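PDB 6ERC: peroxinectin A from Dictyostelium discoideum, which uses hydrogen peroxide, through its haem, to oxidise phenolic donors and small anions such as iodide and thiocyanate. Local coordinates for residues A[43-56]-A[377-389]. Residues are numbered along the deposited sequence; the frame is centred on the assembly and turned at random.
Sequences ITNQPSRAISNIIF and LDLASRNLQRNRD. With HEM (protoporphyrin IX containing Fe), chain F.
Ser48, at the start of helix 48-56, meets Ser381 of helix 379-389 where the two backbones come within 4.9 Å, CA to CA; the helix axes approach to 8.2 Å, their N-to-C directions 130° apart, nearer antiparallel than parallel. So close a crossing suits small residues: Ser48 fits as a knob among Ser381, Leu384, Gln385 and Arg388, and its OG donates to Gln385 OE1 in the amide carbonyl plane, on a lone pair. The N-cap Asp378 takes a weak capping bond from Ser381 N on OD1; with CG anti to the backbone N (chi1 180°), its carboxylate reaches helix 48-56. Ser52 OG takes the syn lone pair of OD2 at 2.6 Å, while Ser381 OG and Arg49 NH1 reach OD2 from opposite faces. Arg49 NH1 thereby makes a salt bridge, its guanidinium almost perpendicular to the carboxylate (89°); its NE has a second acid, Asp101.

In this animal haem peroxidase, helix 379-389 also lines the haem pocket: away from helix 48-56, Arg382 and Arg386 hydrogen-bond one haem propionate. Toward the C-terminal end of segment 43-56, Ala380 CB, a methyl small enough to sit close, lies over one face of the Phe56 ring, a CH-pi contact 4.1 Å from its centroid, and Leu384 CD2 reaches Phe56 CE2.

Arg388, extended from CG to NE, grips Gln46 O end-on with NH1 (2.7 Å) and NH2 (2.9 Å). Ile43 CG2 packs over one guanidinium face, and Ile51 CG1 rests 3.6 Å from Arg388 NH2, which also forms a salt bridge with Asp434 that would offset its charge. A leucine in place of Arg388 would probably leave Gln46 O without both N-H donors and Asp434 without its positive mate.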
loop_
_atom_site.group_PDB
_atom_site.type_symbol
_atom_site.label_atom_id
_atom_site.label_comp_id
_atom_site.label_asym_id
_atom_site.label_seq_id
_atom_site.Cartn_x
_atom_site.Cartn_y
_atom_site.Cartn_z
ATOM N N ILE A 43 -12.775 -8.498 -22.312
ATOM C CA ILE A 43 -13.490 -8.891 -21.102
ATOM C C ILE A 43 -14.916 -9.246 -21.496
ATOM O O ILE A 43 -15.614 -8.436 -22.117
ATOM C CB ILE A 43 -13.477 -7.775 -20.044
ATOM C CG1 ILE A 43 -12.043 -7.330 -19.740
ATOM C CG2 ILE A 43 -14.181 -8.236 -18.769
ATOM C CD1 ILE A 43 -11.150 -8.419 -19.186
ATOM N N THR A 44 -15.348 -10.454 -21.134
ATOM C CA THR A 44 -16.730 -10.866 -21.351
ATOM C C THR A 44 -17.615 -10.619 -20.136
ATOM O O THR A 44 -18.842 -10.571 -20.284
ATOM C CB THR A 44 -16.799 -12.352 -21.726
ATOM O OG1 THR A 44 -16.205 -13.141 -20.688
ATOM C CG2 THR A 44 -16.074 -12.614 -23.038
ATOM N N ASN A 45 -17.027 -10.469 -18.949
ATOM C CA ASN A 45 -17.789 -10.152 -17.751
ATOM C C ASN A 45 -18.320 -8.722 -17.826
ATOM O O ASN A 45 -18.046 -7.972 -18.767
ATOM C CB ASN A 45 -16.923 -10.339 -16.506
ATOM C CG ASN A 45 -16.834 -11.782 -16.065
ATOM O OD1 ASN A 45 -17.807 -12.527 -16.147
ATOM N ND2 ASN A 45 -15.668 -12.182 -15.580
ATOM N N GLN A 46 -19.088 -8.337 -16.812
ATOM C CA GLN A 46 -19.643 -6.996 -16.779
ATOM C C GLN A 46 -18.532 -5.969 -16.564
ATOM O O GLN A 46 -17.480 -6.291 -16.003
ATOM C CB GLN A 46 -20.682 -6.875 -15.668
ATOM C CG GLN A 46 -21.803 -7.896 -15.766
ATOM C CD GLN A 46 -23.043 -7.477 -15.009
ATOM O OE1 GLN A 46 -23.637 -6.437 -15.294
ATOM N NE2 GLN A 46 -23.444 -8.287 -14.039
ATOM N N PRO A 47 -18.737 -4.726 -17.002
ATOM C CA PRO A 47 -17.707 -3.698 -16.801
ATOM C C PRO A 47 -17.405 -3.480 -15.325
ATOM O O PRO A 47 -18.160 -3.884 -14.437
ATOM C CB PRO A 47 -18.322 -2.445 -17.434
ATOM C CG PRO A 47 -19.359 -2.956 -18.371
ATOM C CD PRO A 47 -19.893 -4.205 -17.747
ATOM N N SER A 48 -16.276 -2.811 -15.073
ATOM C CA SER A 48 -15.799 -2.631 -13.702
ATOM C C SER A 48 -16.822 -1.885 -12.852
ATOM O O SER A 48 -17.153 -2.314 -11.740
ATOM C CB SER A 48 -14.462 -1.888 -13.709
ATOM O OG SER A 48 -13.493 -2.590 -14.466
ATOM N N ARG A 49 -17.340 -0.764 -13.360
ATOM C CA ARG A 49 -18.264 0.041 -12.567
ATOM C C ARG A 49 -19.548 -0.719 -12.255
ATOM O O ARG A 49 -20.183 -0.466 -11.224
ATOM C CB ARG A 49 -18.576 1.348 -13.298
ATOM C CG ARG A 49 -19.610 2.234 -12.609
ATOM C CD ARG A 49 -19.244 2.558 -11.167
ATOM N NE ARG A 49 -20.229 3.450 -10.559
ATOM C CZ ARG A 49 -20.282 3.750 -9.264
ATOM N NH1 ARG A 49 -19.407 3.230 -8.412
ATOM N NH2 ARG A 49 -21.221 4.573 -8.817
ATOM N N ALA A 50 -19.949 -1.644 -13.127
ATOM C CA ALA A 50 -21.110 -2.476 -12.831
ATOM C C ALA A 50 -20.807 -3.434 -11.686
ATOM O O ALA A 50 -21.572 -3.523 -10.719
ATOM C CB ALA A 50 -21.540 -3.243 -14.082
ATOM N N ILE A 51 -19.687 -4.155 -11.774
ATOM C CA ILE A 51 -19.286 -5.035 -10.682
ATOM C C ILE A 51 -19.162 -4.248 -9.385
ATOM O O ILE A 51 -19.469 -4.764 -8.303
ATOM C CB ILE A 51 -17.966 -5.755 -11.025
ATOM C CG1 ILE A 51 -18.114 -6.605 -12.292
ATOM C CG2 ILE A 51 -17.510 -6.618 -9.858
ATOM C CD1 ILE A 51 -19.076 -7.776 -12.167
ATOM N N SER A 52 -18.709 -2.995 -9.467
ATOM C CA SER A 52 -18.604 -2.163 -8.273
ATOM C C SER A 52 -19.973 -1.936 -7.646
ATOM O O SER A 52 -20.150 -2.105 -6.434
ATOM C CB SER A 52 -17.945 -0.828 -8.626
ATOM O OG SER A 52 -17.856 0.016 -7.493
ATOM N N ASN A 53 -20.959 -1.555 -8.459
ATOM C CA ASN A 53 -22.292 -1.291 -7.930
ATOM C C ASN A 53 -22.946 -2.564 -7.405
ATOM O O ASN A 53 -23.647 -2.531 -6.387
ATOM C CB ASN A 53 -23.165 -0.650 -9.009
ATOM C CG ASN A 53 -22.746 0.770 -9.327
ATOM O OD1 ASN A 53 -22.412 1.547 -8.431
ATOM N ND2 ASN A 53 -22.755 1.118 -10.607
ATOM N N ILE A 54 -22.729 -3.694 -8.079
ATOM C CA ILE A 54 -23.421 -4.921 -7.699
ATOM C C ILE A 54 -22.831 -5.493 -6.416
ATOM O O ILE A 54 -23.563 -5.858 -5.488
ATOM C CB ILE A 54 -23.368 -5.948 -8.848
ATOM C CG1 ILE A 54 -24.218 -5.468 -10.032
ATOM C CG2 ILE A 54 -23.864 -7.318 -8.380
ATOM C CD1 ILE A 54 -23.940 -6.202 -11.327
ATOM N N ILE A 55 -21.510 -5.587 -6.345
ATOM C CA ILE A 55 -20.833 -6.297 -5.264
ATOM C C ILE A 55 -20.353 -5.350 -4.169
ATOM O O ILE A 55 -20.626 -5.569 -2.990
ATOM C CB ILE A 55 -19.665 -7.133 -5.834
ATOM C CG1 ILE A 55 -20.221 -8.376 -6.532
ATOM C CG2 ILE A 55 -18.681 -7.526 -4.731
ATOM C CD1 ILE A 55 -19.191 -9.180 -7.282
ATOM N N PHE A 56 -19.627 -4.297 -4.539
ATOM C CA PHE A 56 -18.902 -3.506 -3.553
ATOM C C PHE A 56 -19.760 -2.475 -2.832
ATOM O O PHE A 56 -19.291 -1.901 -1.844
ATOM C CB PHE A 56 -17.715 -2.810 -4.226
ATOM C CG PHE A 56 -16.599 -3.748 -4.584
ATOM C CD1 PHE A 56 -15.566 -3.989 -3.694
ATOM C CD2 PHE A 56 -16.589 -4.400 -5.804
ATOM C CE1 PHE A 56 -14.543 -4.857 -4.016
ATOM C CE2 PHE A 56 -15.565 -5.269 -6.132
ATOM C CZ PHE A 56 -14.541 -5.496 -5.235
ATOM N N LEU A 377 -14.180 9.497 -8.939
ATOM C CA LEU A 377 -13.397 8.273 -9.025
ATOM C C LEU A 377 -14.033 7.192 -8.162
ATOM O O LEU A 377 -14.702 7.478 -7.166
ATOM C CB LEU A 377 -11.943 8.512 -8.600
ATOM C CG LEU A 377 -11.719 9.006 -7.169
ATOM C CD1 LEU A 377 -11.415 7.848 -6.216
ATOM C CD2 LEU A 377 -10.606 10.039 -7.152
ATOM N N ASP A 378 -13.814 5.942 -8.568
ATOM C CA ASP A 378 -14.325 4.769 -7.867
ATOM C C ASP A 378 -13.151 3.824 -7.660
ATOM O O ASP A 378 -12.638 3.247 -8.623
ATOM C CB ASP A 378 -15.449 4.098 -8.662
ATOM C CG ASP A 378 -16.008 2.862 -7.975
ATOM O OD1 ASP A 378 -15.441 2.418 -6.957
ATOM O OD2 ASP A 378 -17.030 2.333 -8.462
ATOM N N LEU A 379 -12.720 3.676 -6.408
ATOM C CA LEU A 379 -11.547 2.856 -6.134
ATOM C C LEU A 379 -11.828 1.377 -6.370
ATOM O O LEU A 379 -10.941 0.642 -6.817
ATOM C CB LEU A 379 -11.069 3.096 -4.704
ATOM C CG LEU A 379 -9.749 2.443 -4.298
ATOM C CD1 LEU A 379 -8.640 2.720 -5.308
ATOM C CD2 LEU A 379 -9.339 2.948 -2.928
ATOM N N ALA A 380 -13.046 0.921 -6.078
ATOM C CA ALA A 380 -13.417 -0.449 -6.412
ATOM C C ALA A 380 -13.302 -0.689 -7.913
ATOM O O ALA A 380 -12.733 -1.695 -8.350
ATOM C CB ALA A 380 -14.835 -0.738 -5.926
ATOM N N SER A 381 -13.831 0.236 -8.719
ATOM C CA SER A 381 -13.736 0.096 -10.169
ATOM C C SER A 381 -12.287 0.135 -10.634
ATOM O O SER A 381 -11.880 -0.660 -11.490
ATOM C CB SER A 381 -14.545 1.194 -10.858
ATOM O OG SER A 381 -15.909 1.135 -10.485
ATOM N N ARG A 382 -11.492 1.058 -10.088
ATOM C CA ARG A 382 -10.087 1.143 -10.474
ATOM C C ARG A 382 -9.366 -0.173 -10.216
ATOM O O ARG A 382 -8.515 -0.590 -11.009
ATOM C CB ARG A 382 -9.402 2.288 -9.729
ATOM C CG ARG A 382 -9.828 3.673 -10.205
ATOM C CD ARG A 382 -8.905 4.771 -9.682
ATOM N NE ARG A 382 -7.616 4.796 -10.376
ATOM C CZ ARG A 382 -7.413 5.353 -11.569
ATOM N NH1 ARG A 382 -8.416 5.932 -12.218
ATOM N NH2 ARG A 382 -6.204 5.326 -12.120
ATOM N N ASN A 383 -9.701 -0.849 -9.117
ATOM C CA ASN A 383 -9.071 -2.131 -8.823
ATOM C C ASN A 383 -9.465 -3.181 -9.853
ATOM O O ASN A 383 -8.606 -3.892 -10.387
ATOM C CB ASN A 383 -9.442 -2.585 -7.413
ATOM C CG ASN A 383 -8.926 -1.639 -6.343
ATOM O OD1 ASN A 383 -7.861 -1.042 -6.487
ATOM N ND2 ASN A 383 -9.684 -1.497 -5.264
ATOM N N LEU A 384 -10.763 -3.294 -10.147
ATOM C CA LEU A 384 -11.217 -4.239 -11.163
ATOM C C LEU A 384 -10.536 -3.972 -12.498
ATOM O O LEU A 384 -10.054 -4.898 -13.160
ATOM C CB LEU A 384 -12.736 -4.163 -11.309
ATOM C CG LEU A 384 -13.572 -5.084 -10.416
ATOM C CD1 LEU A 384 -13.335 -6.550 -10.755
ATOM C CD2 LEU A 384 -13.295 -4.826 -8.947
ATOM N N GLN A 385 -10.484 -2.705 -12.911
ATOM C CA GLN A 385 -9.767 -2.356 -14.133
ATOM C C GLN A 385 -8.322 -2.831 -14.076
ATOM O O GLN A 385 -7.824 -3.455 -15.020
ATOM C CB GLN A 385 -9.818 -0.847 -14.353
ATOM C CG GLN A 385 -11.184 -0.330 -14.708
ATOM C CD GLN A 385 -11.555 -0.601 -16.151
ATOM O OE1 GLN A 385 -12.500 -1.335 -16.431
ATOM N NE2 GLN A 385 -10.813 -0.004 -17.076
ATOM N N ARG A 386 -7.631 -2.536 -12.968
ATOM C CA ARG A 386 -6.214 -2.867 -12.861
ATOM C C ARG A 386 -5.991 -4.370 -12.963
ATOM O O ARG A 386 -5.049 -4.821 -13.624
ATOM C CB ARG A 386 -5.651 -2.322 -11.545
ATOM C CG ARG A 386 -4.128 -2.282 -11.467
ATOM C CD ARG A 386 -3.536 -1.212 -12.372
ATOM N NE ARG A 386 -4.077 0.116 -12.097
ATOM C CZ ARG A 386 -3.799 1.200 -12.814
ATOM N NH1 ARG A 386 -2.982 1.123 -13.857
ATOM N NH2 ARG A 386 -4.340 2.367 -12.494
ATOM N N ASN A 387 -6.846 -5.164 -12.314
ATOM C CA ASN A 387 -6.744 -6.614 -12.441
ATOM C C ASN A 387 -6.965 -7.049 -13.884
ATOM O O ASN A 387 -6.236 -7.903 -14.403
ATOM C CB ASN A 387 -7.752 -7.296 -11.516
ATOM C CG ASN A 387 -7.386 -7.162 -10.051
ATOM O OD1 ASN A 387 -6.668 -7.994 -9.500
ATOM N ND2 ASN A 387 -7.888 -6.114 -9.410
ATOM N N ARG A 388 -7.970 -6.472 -14.547
ATOM C CA ARG A 388 -8.225 -6.798 -15.946
ATOM C C ARG A 388 -7.170 -6.189 -16.857
ATOM O O ARG A 388 -6.876 -6.743 -17.924
ATOM C CB ARG A 388 -9.623 -6.320 -16.336
ATOM C CG ARG A 388 -10.729 -7.025 -15.571
ATOM C CD ARG A 388 -12.071 -6.347 -15.751
ATOM N NE ARG A 388 -13.126 -7.047 -15.027
ATOM C CZ ARG A 388 -14.420 -6.752 -15.114
ATOM N NH1 ARG A 388 -14.826 -5.764 -15.901
ATOM N NH2 ARG A 388 -15.308 -7.448 -14.417
ATOM N N ASP A 389 -6.593 -5.054 -16.455
ATOM C CA ASP A 389 -5.465 -4.481 -17.182
ATOM C C ASP A 389 -4.257 -5.409 -17.128
ATOM O O ASP A 389 -3.596 -5.650 -18.144
ATOM C CB ASP A 389 -5.129 -3.107 -16.598
ATOM C CG ASP A 389 -3.918 -2.462 -17.252
ATOM O OD1 ASP A 389 -3.345 -3.052 -18.192
ATOM O OD2 ASP A 389 -3.541 -1.353 -16.823
HETATM C CHA HEM F . -3.371 1.204 -4.762
HETATM C CHB HEM F . -5.908 4.694 -2.580
HETATM C CHC HEM F . -5.591 2.267 1.624
HETATM C CHD HEM F . -3.262 -1.332 -0.630
HETATM C C1A HEM F . -4.136 2.323 -4.545
HETATM C C2A HEM F . -4.610 3.231 -5.561
HETATM C C3A HEM F . -5.315 4.198 -4.967
HETATM C C4A HEM F . -5.304 3.932 -3.547
HETATM C CMA HEM F . -6.013 5.395 -5.648
HETATM C CAA HEM F . -4.338 3.066 -7.065
HETATM C CBA HEM F . -5.674 2.744 -7.720
HETATM C CGA HEM F . -5.446 2.027 -9.025
HETATM O O1A HEM F . -4.891 0.897 -9.009
HETATM O O2A HEM F . -5.831 2.580 -10.086
HETATM C C1B HEM F . -6.019 4.343 -1.256
HETATM C C2B HEM F . -6.653 5.145 -0.240
HETATM C C3B HEM F . -6.566 4.484 0.926
HETATM C C4B HEM F . -5.872 3.235 0.679
HETATM C CMB HEM F . -7.286 6.519 -0.542
HETATM C CAB HEM F . -7.084 4.883 2.327
HETATM C CBB HEM F . -7.798 5.990 2.557
HETATM C C1C HEM F . -4.942 1.075 1.389
HETATM C C2C HEM F . -4.655 0.041 2.368
HETATM C C3C HEM F . -4.003 -0.960 1.736
HETATM C C4C HEM F . -3.869 -0.575 0.348
HETATM C CMC HEM F . -5.081 0.177 3.845
HETATM C CAC HEM F . -3.438 -2.320 2.223
HETATM C CBC HEM F . -3.483 -2.784 3.474
HETATM C C1D HEM F . -3.051 -0.938 -1.929
HETATM C C2D HEM F . -2.280 -1.657 -2.917
HETATM C C3D HEM F . -2.324 -0.957 -4.054
HETATM C C4D HEM F . -3.105 0.234 -3.825
HETATM C CMD HEM F . -1.574 -3.006 -2.672
HETATM C CAD HEM F . -1.644 -1.289 -5.393
HETATM C CBD HEM F . -0.189 -0.861 -5.226
HETATM C CGD HEM F . 0.382 -0.348 -6.526
HETATM O O1D HEM F . 0.190 0.859 -6.825
HETATM O O2D HEM F . 1.035 -1.126 -7.265
HETATM N NA HEM F . -4.578 2.781 -3.324
HETATM N NB HEM F . -5.553 3.185 -0.665
HETATM N NC HEM F . -4.446 0.664 0.170
HETATM N ND HEM F . -3.538 0.211 -2.518
HETATM FE FE HEM F . -4.484 1.703 -1.591
#